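Local coordinates for protein poly A polymerase (Aquifex aeolicus, PDB 4WBY) that adds the terminal adenosine to tRNAs ending in CC, using ATP and magnesium, and so completes the 3' CCA end, at residues N53-E56 against L57-L61; A296-W299 against V300-Y304; K353-E357 against K358-V362. All coordinates share one frame; numbering follows the deposited sequence.

Contact 1. Residues N53-E56 against L57-L61; sequences NAIE and LAKEL
Glu56 and Lys59 lie side by side on the outer surface of one helix, their chains pointing the same way. The glutamate chain bends at chi2 (-53°), which sets OE2 beside the ammonium group. Glu56 OE2 stands 3.4 Å from Lys59 NZ, a salt bridge whose hydrogen bond is long and weak. OE1 of the same carboxylate is farther off, so the pairing is one-sided. The lysine chain also bends, at chi3 (62°). Its methylene groups run close past the carbonyl of Ile55, with Lys59 CG 3.2 Å from Ile55 O. The branch methyl of Ile55 crosses the lysine chain at a slant, Ile55 CG2 lying 3.7 Å from Lys59 CD. The lysine is therefore touched by carbon along its middle and by charge at its tip.

These residues form the first turns of helix 54-65 in the head domain, the nucleotidyltransferase part of the enzyme. Asn53 is the N-cap. Its side-chain oxygen accepts a hydrogen bond from the amide of Glu56, with Asn53 OD1 3.1 Å from Glu56 N. The N-H points at the oxygen from above the amide plane, not along a lone pair. Regular i to i+4 backbone bonds follow, such as Ala58 N to Ala54 O at 2.9 Å.

Leu57, Ala58 and Leu61 face inward. They meet Phe89 of strand 85-91, and Leu57 and Leu61 also reach Ile19 of helix 7-22. On the polar side, the carboxylate of Glu60 turns onward to salt bridges with Arg63 and Arg64.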
ATOM      1  N   ASN A  53      -3.932 -27.977 -15.339  1.00 21.42           N
ATOM      2  CA  ASN A  53      -4.145 -26.833 -16.216  1.00 21.97           C
ATOM      3  C   ASN A  53      -5.152 -25.821 -15.661  1.00 20.51           C
ATOM      4  O   ASN A  53      -6.363 -25.948 -15.872  1.00 21.42           O
ATOM      5  CB  ASN A  53      -4.587 -27.321 -17.597  1.00 25.39           C
ATOM      6  CG  ASN A  53      -4.474 -26.244 -18.656  1.00 28.23           C
ATOM      7  OD1 ASN A  53      -4.675 -25.064 -18.378  1.00 28.42           O
ATOM      8  ND2 ASN A  53      -4.146 -26.645 -19.880  1.00 30.96           N
ATOM      9  N   ALA A  54      -4.634 -24.810 -14.969  1.00 19.61           N
ATOM     10  CA  ALA A  54      -5.463 -23.776 -14.350  1.00 17.43           C
ATOM     11  C   ALA A  54      -6.279 -22.985 -15.363  1.00 17.66           C
ATOM     12  O   ALA A  54      -7.406 -22.585 -15.089  1.00 17.71           O
ATOM     13  CB  ALA A  54      -4.598 -22.831 -13.549  1.00 17.17           C
ATOM     14  N   ILE A  55      -5.702 -22.743 -16.529  1.00 18.97           N
ATOM     15  CA  ILE A  55      -6.405 -21.977 -17.548  1.00 19.10           C
ATOM     16  C   ILE A  55      -7.650 -22.720 -18.026  1.00 19.78           C
ATOM     17  O   ILE A  55      -8.715 -22.122 -18.177  1.00 19.95           O
ATOM     18  CB  ILE A  55      -5.480 -21.652 -18.727  1.00 20.04           C
ATOM     19  CG1 ILE A  55      -4.377 -20.703 -18.245  1.00 21.58           C
ATOM     20  CG2 ILE A  55      -6.261 -21.024 -19.883  1.00 23.01           C
ATOM     21  CD1 ILE A  55      -3.334 -20.352 -19.294  1.00 24.00           C
ATOM     22  N   GLU A  56      -7.545 -24.027 -18.231  1.00 19.18           N
ATOM     23  CA  GLU A  56      -8.711 -24.760 -18.697  1.00 21.25           C
ATOM     24  C   GLU A  56      -9.781 -24.849 -17.606  1.00 19.59           C
ATOM     25  O   GLU A  56     -10.973 -24.804 -17.904  1.00 19.99           O
ATOM     26  CB  GLU A  56      -8.315 -26.145 -19.209  1.00 25.59           C
ATOM     27  CG  GLU A  56      -7.583 -26.098 -20.556  1.00 31.51           C
ATOM     28  CD  GLU A  56      -8.339 -25.320 -21.644  1.00 36.15           C
ATOM     29  OE1 GLU A  56      -9.554 -25.555 -21.832  1.00 39.64           O
ATOM     30  OE2 GLU A  56      -7.712 -24.474 -22.318  1.00 38.26           O
ATOM     31  N   LEU A  57      -9.370 -24.939 -16.344  1.00 17.69           N
ATOM     32  CA  LEU A  57     -10.349 -24.935 -15.261  1.00 17.02           C
ATOM     33  C   LEU A  57     -11.081 -23.583 -15.229  1.00 16.62           C
ATOM     34  O   LEU A  57     -12.311 -23.528 -15.140  1.00 16.85           O
ATOM     35  CB  LEU A  57      -9.678 -25.226 -13.911  1.00 17.95           C
ATOM     36  CG  LEU A  57     -10.617 -25.508 -12.733  1.00 21.06           C
ATOM     37  CD1 LEU A  57      -9.887 -26.320 -11.693  1.00 23.15           C
ATOM     38  CD2 LEU A  57     -11.156 -24.240 -12.092  1.00 26.12           C
ATOM     39  N   ALA A  58     -10.316 -22.501 -15.303  1.00 15.63           N
ATOM     40  CA  ALA A  58     -10.879 -21.151 -15.289  1.00 14.91           C
ATOM     41  C   ALA A  58     -11.828 -20.934 -16.458  1.00 14.88           C
ATOM     42  O   ALA A  58     -12.889 -20.326 -16.299  1.00 15.49           O
ATOM     43  CB  ALA A  58      -9.765 -20.105 -15.327  1.00 16.22           C
ATOM     44  N   LYS A  59     -11.440 -21.408 -17.638  1.00 16.41           N
ATOM     45  CA  LYS A  59     -12.272 -21.206 -18.819  1.00 18.23           C
ATOM     46  C   LYS A  59     -13.615 -21.925 -18.669  1.00 18.26           C
ATOM     47  O   LYS A  59     -14.649 -21.424 -19.111  1.00 19.07           O
ATOM     48  CB  LYS A  59     -11.538 -21.674 -20.083  1.00 19.07           C
ATOM     49  CG  LYS A  59     -10.433 -20.717 -20.524  1.00 20.77           C
ATOM     50  CD  LYS A  59      -9.565 -21.304 -21.624  1.00 25.45           C
ATOM     51  CE  LYS A  59     -10.343 -21.591 -22.886  1.00 30.62           C
ATOM     52  NZ  LYS A  59      -9.420 -22.071 -23.957  1.00 35.29           N
ATOM     53  N   GLU A  60     -13.605 -23.094 -18.036  1.00 18.09           N
ATOM     54  CA  GLU A  60     -14.849 -23.830 -17.843  1.00 18.61           C
ATOM     55  C   GLU A  60     -15.741 -23.156 -16.800  1.00 16.52           C
ATOM     56  O   GLU A  60     -16.954 -23.052 -16.987  1.00 17.98           O
ATOM     57  CB  GLU A  60     -14.560 -25.277 -17.449  1.00 19.46           C
ATOM     58  CG  GLU A  60     -15.805 -26.098 -17.104  1.00 22.92           C
ATOM     59  CD  GLU A  60     -16.775 -26.255 -18.273  1.00 29.73           C
ATOM     60  OE1 GLU A  60     -16.371 -26.048 -19.438  1.00 32.16           O
ATOM     61  OE2 GLU A  60     -17.952 -26.591 -18.024  1.00 33.28           O
ATOM     62  N   LEU A  61     -15.150 -22.710 -15.695  1.00 15.39           N
ATOM     63  CA  LEU A  61     -15.908 -21.954 -14.710  1.00 15.71           C
ATOM     64  C   LEU A  61     -16.522 -20.705 -15.351  1.00 16.16           C
ATOM     65  O   LEU A  61     -17.697 -20.383 -15.126  1.00 16.93           O
ATOM     66  CB  LEU A  61     -15.015 -21.567 -13.522  1.00 14.66           C
ATOM     67  CG  LEU A  61     -15.702 -20.802 -12.386  1.00 14.94           C
ATOM     68  CD1 LEU A  61     -16.720 -21.688 -11.655  1.00 16.03           C
ATOM     69  CD2 LEU A  61     -14.679 -20.210 -11.402  1.00 16.73           C
TER

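Contact 2. Residues A296-W299 against V300-Y304; sequences APSW and VRETY. With SO4 (sulfate ion), chain E.
Ala296 and Pro297 lead into the first turn of helix 298-309, and their carbonyls face the amides and side chains of that turn. Pro297 is the N-cap residue. Its carbonyl accepts Arg301 N at 3.1 Å from Pro297 O, and takes a second, weak bond from Val300 N. Next along, Glu302 N bonds to Ser298 O and Thr303 N to Trp299 O.

Trp299 and Val300 are neighbours in sequence, yet one methyl of the valine lies over the face of the indole. The indole is swung between its own backbone N and carbonyl carbon (chi1 67°), which folds the ring back over the next residue. Val300 CG2 then sits 3.3 Å from the centroid of the six-membered ring of Trp299, only 2° off the normal, in a tight CH-pi contact. The same methyl lies alongside the proline ring, with Pro297 CD 3.8 Å from Val300 CG2. The other methyl, CG1, meets Ala296 CB. Beyond the segment, Trp299 stacks on His335, and Trp272 of helix 271-278 packs on Ala296, Pro297 and Val300.

Arg301 bends at chi3 and turns its guanidinium back towards the helix start. Arg301 NE donates a hydrogen bond to Ala296 O, 2.9 Å away, and the oxygen lies almost in the guanidinium plane. The NH1 and NH2 groups hold two oxygens of a sulfate, probably from the crystallisation liquor; Arg301 NH2 is 2.9 Å from sulfate O2. Ser298 CA lies over one face of the guanidinium. A water joins Ser298 OG, Glu302 OE2 and sulfate O2.

With NE tied to the backbone, the guanidinium is held against free rotation and presents its two outer nitrogens to an anion, whose charge the arginine probably helps to balance.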
ATOM      1  N   ALA A 296       4.763   8.848  -9.304  1.00 19.48           N
ATOM      2  CA  ALA A 296       3.920   9.604  -8.387  1.00 17.61           C
ATOM      3  C   ALA A 296       2.846  10.389  -9.136  1.00 17.12           C
ATOM      4  O   ALA A 296       3.082  10.880 -10.243  1.00 18.90           O
ATOM      5  CB  ALA A 296       4.766  10.544  -7.535  1.00 18.95           C
ATOM      6  N   PRO A 297       1.655  10.504  -8.534  1.00 15.97           N
ATOM      7  CA  PRO A 297       0.601  11.344  -9.118  1.00 16.88           C
ATOM      8  C   PRO A 297       1.062  12.777  -9.345  1.00 15.88           C
ATOM      9  O   PRO A 297       1.966  13.267  -8.653  1.00 15.72           O
ATOM     10  CB  PRO A 297      -0.506  11.311  -8.059  1.00 17.51           C
ATOM     11  CG  PRO A 297      -0.302  10.017  -7.340  1.00 17.25           C
ATOM     12  CD  PRO A 297       1.187   9.770  -7.341  1.00 16.94           C
ATOM     13  N   SER A 298       0.430  13.439 -10.308  1.00 16.36           N
ATOM     14  CA  SER A 298       0.700  14.834 -10.594  1.00 15.58           C
ATOM     15  C   SER A 298       0.658  15.695  -9.339  1.00 14.85           C
ATOM     16  O   SER A 298       1.544  16.522  -9.128  1.00 16.93           O
ATOM     17  CB  SER A 298      -0.301  15.360 -11.615  1.00 18.88           C
ATOM     18  OG  SER A 298      -0.284  16.774 -11.628  1.00 20.61           O
ATOM     19  N   TRP A 299      -0.351  15.509  -8.491  1.00 15.02           N
ATOM     20  CA  TRP A 299      -0.464  16.384  -7.328  1.00 16.17           C
ATOM     21  C   TRP A 299       0.729  16.215  -6.399  1.00 15.69           C
ATOM     22  O   TRP A 299       1.171  17.174  -5.783  1.00 17.04           O
ATOM     23  CB  TRP A 299      -1.783  16.163  -6.569  1.00 16.24           C
ATOM     24  CG  TRP A 299      -1.971  14.824  -5.866  1.00 15.63           C
ATOM     25  CD1 TRP A 299      -2.669  13.743  -6.342  1.00 17.15           C
ATOM     26  CD2 TRP A 299      -1.530  14.460  -4.547  1.00 15.19           C
ATOM     27  NE1 TRP A 299      -2.669  12.730  -5.412  1.00 18.07           N
ATOM     28  CE2 TRP A 299      -1.972  13.143  -4.305  1.00 16.74           C
ATOM     29  CE3 TRP A 299      -0.788  15.113  -3.557  1.00 17.32           C
ATOM     30  CZ2 TRP A 299      -1.698  12.469  -3.111  1.00 18.38           C
ATOM     31  CZ3 TRP A 299      -0.523  14.440  -2.368  1.00 20.44           C
ATOM     32  CH2 TRP A 299      -0.973  13.134  -2.161  1.00 19.56           C
ATOM     33  N   VAL A 300       1.262  15.000  -6.319  1.00 15.09           N
ATOM     34  CA  VAL A 300       2.431  14.741  -5.486  1.00 15.01           C
ATOM     35  C   VAL A 300       3.668  15.431  -6.058  1.00 15.87           C
ATOM     36  O   VAL A 300       4.437  16.073  -5.331  1.00 17.44           O
ATOM     37  CB  VAL A 300       2.699  13.233  -5.353  1.00 15.79           C
ATOM     38  CG1 VAL A 300       3.963  12.980  -4.539  1.00 17.98           C
ATOM     39  CG2 VAL A 300       1.492  12.530  -4.730  1.00 16.16           C
ATOM     40  N   ARG A 301       3.857  15.299  -7.365  1.00 16.48           N
ATOM     41  CA  ARG A 301       5.014  15.889  -8.013  1.00 18.25           C
ATOM     42  C   ARG A 301       4.947  17.412  -7.969  1.00 18.55           C
ATOM     43  O   ARG A 301       5.969  18.073  -7.755  1.00 20.30           O
ATOM     44  CB  ARG A 301       5.129  15.377  -9.449  1.00 18.38           C
ATOM     45  CG  ARG A 301       5.397  13.872  -9.483  1.00 20.90           C
ATOM     46  CD  ARG A 301       5.562  13.322 -10.883  1.00 23.58           C
ATOM     47  NE  ARG A 301       4.288  13.182 -11.570  1.00 25.32           N
ATOM     48  CZ  ARG A 301       3.927  13.935 -12.603  1.00 24.58           C
ATOM     49  NH1 ARG A 301       4.748  14.876 -13.050  1.00 25.96           N
ATOM     50  NH2 ARG A 301       2.745  13.760 -13.174  1.00 26.27           N
ATOM     51  N   GLU A 302       3.745  17.967  -8.121  1.00 16.63           N
ATOM     52  CA  GLU A 302       3.573  19.410  -8.037  1.00 18.53           C
ATOM     53  C   GLU A 302       3.756  19.889  -6.595  1.00 17.10           C
ATOM     54  O   GLU A 302       4.361  20.934  -6.353  1.00 20.59           O
ATOM     55  CB  GLU A 302       2.202  19.825  -8.571  1.00 20.43           C
ATOM     56  CG  GLU A 302       1.981  19.528 -10.061  1.00 24.57           C
ATOM     57  CD  GLU A 302       2.786  20.413 -11.003  1.00 30.68           C
ATOM     58  OE1 GLU A 302       3.409  21.398 -10.546  1.00 33.30           O
ATOM     59  OE2 GLU A 302       2.781  20.124 -12.219  1.00 35.27           O
ATOM     60  N   THR A 303       3.251  19.127  -5.628  1.00 17.73           N
ATOM     61  CA  THR A 303       3.442  19.517  -4.233  1.00 18.90           C
ATOM     62  C   THR A 303       4.919  19.461  -3.853  1.00 19.10           C
ATOM     63  O   THR A 303       5.396  20.325  -3.116  1.00 20.57           O
ATOM     64  CB  THR A 303       2.596  18.644  -3.288  1.00 17.64           C
ATOM     65  OG1 THR A 303       1.225  19.033  -3.434  1.00 19.40           O
ATOM     66  CG2 THR A 303       2.997  18.845  -1.827  1.00 19.00           C
ATOM     67  N   TYR A 304       5.657  18.475  -4.361  1.00 17.58           N
ATOM     68  CA  TYR A 304       7.095  18.441  -4.100  1.00 19.06           C
ATOM     69  C   TYR A 304       7.828  19.660  -4.674  1.00 20.48           C
ATOM     70  O   TYR A 304       8.647  20.275  -3.985  1.00 22.79           O
ATOM     71  CB  TYR A 304       7.715  17.155  -4.649  1.00 19.77           C
ATOM     72  CG  TYR A 304       9.206  17.089  -4.410  1.00 21.76           C
ATOM     73  CD1 TYR A 304       9.717  16.842  -3.140  1.00 23.51           C
ATOM     74  CD2 TYR A 304      10.101  17.309  -5.447  1.00 23.96           C
ATOM     75  CE1 TYR A 304      11.089  16.811  -2.919  1.00 24.57           C
ATOM     76  CE2 TYR A 304      11.459  17.279  -5.237  1.00 27.83           C
ATOM     77  CZ  TYR A 304      11.950  17.026  -3.979  1.00 27.20           C
ATOM     78  OH  TYR A 304      13.316  17.011  -3.793  1.00 30.54           O
TER
HETATM   79  S   SO4 E2004       2.730  16.268 -16.027  1.00 38.98           S
HETATM   80  O1  SO4 E2004       4.103  15.933 -15.663  1.00 40.81           O
HETATM   81  O2  SO4 E2004       1.780  15.666 -15.093  1.00 38.38           O
HETATM   82  O3  SO4 E2004       2.565  17.723 -16.048  1.00 40.80           O
HETATM   83  O4  SO4 E2004       2.444  15.786 -17.381  1.00 43.41           O
HETATM   84  O   HOH W   1       1.246  11.152 -13.059  1.00 36.73           O
HETATM   85  O   HOH W   2       1.904  17.675 -12.938  1.00 31.81           O

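Contact 3. Residues K353-E357 against K358-V362; sequences KLYLE and KLRKV
Helix 349-359 widens near its C-terminal end into a pi-type turn, and a type I beta turn runs from Leu359 to Val362. Leu354 O accepts two amides, Lys358 N at 2.8 Å and Leu359 N at 3.0 Å, which arrive from opposite faces of its carbonyl plane. The next bond keeps the wider i to i+5 spacing, from Arg360 N to Tyr355 O.

Arg360 folds back over the last turn. Its CG stands between the backbone N and the carbonyl carbon (chi1 68°), and the chain then runs out straight to NE. This brings Arg360 NE to 2.8 Å from Leu356 O, in the carbonyl plane and on a lone pair. Leu356 CD2 lies over one face of the guanidinium. Its NH2 forms a salt bridge with Glu266. Arg360 CB lies over one face of the Tyr355 ring, 4.0 Å from the centroid and offset toward the rim, a CH-pi contact. An alanine here would keep CB over the tyrosine but would probably leave Leu356 O without its side-chain donor and Glu266 without this salt bridge. Leu354 CG and Leu359 CG pack 3.8 Å apart, their side chains crossing at a slant.

Tyr355 lies against Tyr328 and Leu331 of helix 324-331, and against Leu339 of helix 336-342. Leu356 meets Trp258 of helix 243-262, and Phe263, just beyond that helix, touches both Leu356 and Arg360.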
ATOM      1  N   LYS A 353      -6.399  25.498   9.667  1.00 30.87           N
ATOM      2  CA  LYS A 353      -7.612  24.911  10.210  1.00 33.50           C
ATOM      3  C   LYS A 353      -8.780  25.866  10.014  1.00 36.29           C
ATOM      4  O   LYS A 353      -9.888  25.448   9.679  1.00 35.92           O
ATOM      5  CB  LYS A 353      -7.418  24.577  11.689  1.00 37.25           C
ATOM      6  CG  LYS A 353      -8.618  23.949  12.367  1.00 47.63           C
ATOM      7  CD  LYS A 353      -8.284  23.572  13.803  1.00 53.62           C
ATOM      8  CE  LYS A 353      -9.481  22.957  14.517  1.00 56.04           C
ATOM      9  NZ  LYS A 353     -10.591  23.935  14.703  1.00 55.63           N
ATOM     10  N   LEU A 354      -8.517  27.154  10.208  1.00 37.55           N
ATOM     11  CA  LEU A 354      -9.536  28.181  10.020  1.00 38.33           C
ATOM     12  C   LEU A 354      -9.969  28.252   8.561  1.00 35.66           C
ATOM     13  O   LEU A 354     -11.160  28.362   8.264  1.00 38.79           O
ATOM     14  CB  LEU A 354      -9.025  29.545  10.484  1.00 40.86           C
ATOM     15  CG  LEU A 354     -10.028  30.695  10.351  1.00 43.73           C
ATOM     16  CD1 LEU A 354     -11.227  30.471  11.265  1.00 44.18           C
ATOM     17  CD2 LEU A 354      -9.366  32.036  10.648  1.00 44.97           C
ATOM     18  N   TYR A 355      -9.003  28.194   7.651  1.00 33.37           N
ATOM     19  CA  TYR A 355      -9.326  28.190   6.233  1.00 30.52           C
ATOM     20  C   TYR A 355     -10.213  27.002   5.885  1.00 32.76           C
ATOM     21  O   TYR A 355     -11.218  27.152   5.194  1.00 33.10           O
ATOM     22  CB  TYR A 355      -8.065  28.152   5.378  1.00 29.49           C
ATOM     23  CG  TYR A 355      -8.384  27.973   3.913  1.00 28.86           C
ATOM     24  CD1 TYR A 355      -8.831  29.041   3.151  1.00 29.84           C
ATOM     25  CD2 TYR A 355      -8.260  26.734   3.299  1.00 29.04           C
ATOM     26  CE1 TYR A 355      -9.138  28.885   1.819  1.00 31.04           C
ATOM     27  CE2 TYR A 355      -8.568  26.567   1.961  1.00 30.74           C
ATOM     28  CZ  TYR A 355      -9.004  27.649   1.228  1.00 32.33           C
ATOM     29  OH  TYR A 355      -9.312  27.503  -0.103  1.00 35.54           O
ATOM     30  N   LEU A 356      -9.832  25.824   6.368  1.00 33.64           N
ATOM     31  CA  LEU A 356     -10.531  24.589   6.028  1.00 32.76           C
ATOM     32  C   LEU A 356     -11.915  24.511   6.650  1.00 36.61           C
ATOM     33  O   LEU A 356     -12.861  24.039   6.019  1.00 37.81           O
ATOM     34  CB  LEU A 356      -9.704  23.374   6.459  1.00 33.29           C
ATOM     35  CG  LEU A 356      -8.514  23.024   5.570  1.00 33.80           C
ATOM     36  CD1 LEU A 356      -7.711  21.890   6.184  1.00 36.28           C
ATOM     37  CD2 LEU A 356      -8.991  22.647   4.175  1.00 32.69           C
ATOM     38  N   GLU A 357     -12.032  24.981   7.887  1.00 38.73           N
ATOM     39  CA  GLU A 357     -13.280  24.845   8.626  1.00 43.84           C
ATOM     40  C   GLU A 357     -14.247  26.005   8.398  1.00 44.13           C
ATOM     41  O   GLU A 357     -15.459  25.812   8.452  1.00 45.33           O
ATOM     42  CB  GLU A 357     -12.990  24.701  10.123  1.00 46.25           C
ATOM     43  CG  GLU A 357     -12.283  23.401  10.491  1.00 48.36           C
ATOM     44  CD  GLU A 357     -12.011  23.287  11.979  1.00 51.64           C
ATOM     45  OE1 GLU A 357     -11.876  24.338  12.640  1.00 54.09           O
ATOM     46  OE2 GLU A 357     -11.935  22.148  12.489  1.00 51.96           O
ATOM     47  N   LYS A 358     -13.725  27.200   8.136  1.00 45.30           N
ATOM     48  CA  LYS A 358     -14.570  28.395   8.066  1.00 45.85           C
ATOM     49  C   LYS A 358     -14.431  29.217   6.780  1.00 44.86           C
ATOM     50  O   LYS A 358     -15.421  29.478   6.096  1.00 46.32           O
ATOM     51  CB  LYS A 358     -14.284  29.307   9.263  1.00 48.12           C
ATOM     52  CG  LYS A 358     -14.547  28.677  10.623  1.00 50.59           C
ATOM     53  CD  LYS A 358     -16.024  28.398  10.836  1.00 53.90           C
ATOM     54  CE  LYS A 358     -16.278  27.835  12.225  1.00 55.65           C
ATOM     55  NZ  LYS A 358     -17.719  27.529  12.446  1.00 57.04           N
ATOM     56  N   LEU A 359     -13.207  29.634   6.465  1.00 41.39           N
ATOM     57  CA  LEU A 359     -12.986  30.646   5.432  1.00 42.89           C
ATOM     58  C   LEU A 359     -13.402  30.207   4.026  1.00 44.08           C
ATOM     59  O   LEU A 359     -13.998  30.986   3.279  1.00 46.19           O
ATOM     60  CB  LEU A 359     -11.516  31.070   5.419  1.00 43.69           C
ATOM     61  CG  LEU A 359     -10.963  31.603   6.742  1.00 42.46           C
ATOM     62  CD1 LEU A 359      -9.558  32.158   6.543  1.00 42.77           C
ATOM     63  CD2 LEU A 359     -11.884  32.659   7.329  1.00 43.33           C
ATOM     64  N   ARG A 360     -13.090  28.966   3.667  1.00 41.45           N
ATOM     65  CA  ARG A 360     -13.386  28.476   2.324  1.00 40.94           C
ATOM     66  C   ARG A 360     -14.879  28.239   2.115  1.00 44.55           C
ATOM     67  O   ARG A 360     -15.334  28.076   0.982  1.00 45.74           O
ATOM     68  CB  ARG A 360     -12.619  27.183   2.046  1.00 38.98           C
ATOM     69  CG  ARG A 360     -13.084  25.999   2.874  1.00 38.34           C
ATOM     70  CD  ARG A 360     -12.398  24.721   2.426  1.00 37.91           C
ATOM     71  NE  ARG A 360     -12.776  23.575   3.249  1.00 37.25           N
ATOM     72  CZ  ARG A 360     -12.716  22.314   2.839  1.00 36.38           C
ATOM     73  NH1 ARG A 360     -12.298  22.035   1.611  1.00 34.11           N
ATOM     74  NH2 ARG A 360     -13.078  21.332   3.653  1.00 39.63           N
ATOM     75  N   LYS A 361     -15.637  28.226   3.208  1.00 47.18           N
ATOM     76  CA  LYS A 361     -17.067  27.933   3.136  1.00 50.89           C
ATOM     77  C   LYS A 361     -17.903  29.193   2.945  1.00 52.46           C
ATOM     78  O   LYS A 361     -19.112  29.113   2.722  1.00 53.97           O
ATOM     79  CB  LYS A 361     -17.528  27.192   4.395  1.00 52.18           C
ATOM     80  CG  LYS A 361     -16.887  25.824   4.592  1.00 54.70           C
ATOM     81  CD  LYS A 361     -17.454  25.123   5.819  1.00 56.64           C
ATOM     82  CE  LYS A 361     -16.713  23.829   6.124  1.00 57.97           C
ATOM     83  NZ  LYS A 361     -16.821  22.844   5.013  1.00 59.96           N
ATOM     84  N   VAL A 362     -17.261  30.354   3.037  1.00 52.35           N
ATOM     85  CA  VAL A 362     -17.957  31.621   2.846  1.00 54.50           C
ATOM     86  C   VAL A 362     -18.557  31.691   1.446  1.00 57.02           C
ATOM     87  O   VAL A 362     -17.843  31.599   0.446  1.00 57.93           O
ATOM     88  CB  VAL A 362     -17.020  32.825   3.071  1.00 53.67           C
ATOM     89  CG1 VAL A 362     -17.692  34.114   2.632  1.00 52.48           C
ATOM     90  CG2 VAL A 362     -16.613  32.906   4.532  1.00 54.32           C
TER

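The three contacts follow one another along the chain without overlap. Contact 1 belongs to the head domain, on helix 54-65 beside the mixed sheet. Ala54 there is about 11 Å, side chain to side chain, from Asp47, an inferred magnesium ligand. Contacts 2 and 3 lie in the later, all-helical part, away from the annotated sites. Their centres are 24 Å apart, and helix 336-342 touches both. Contact 1 is 42 Å from contact 2 and 56 Å from contact 3, centre to centre, with contact 3 across the chain's centre. This spread fits the elongated, seahorse-like enzyme, whose catalytic head stands well apart from its far helices.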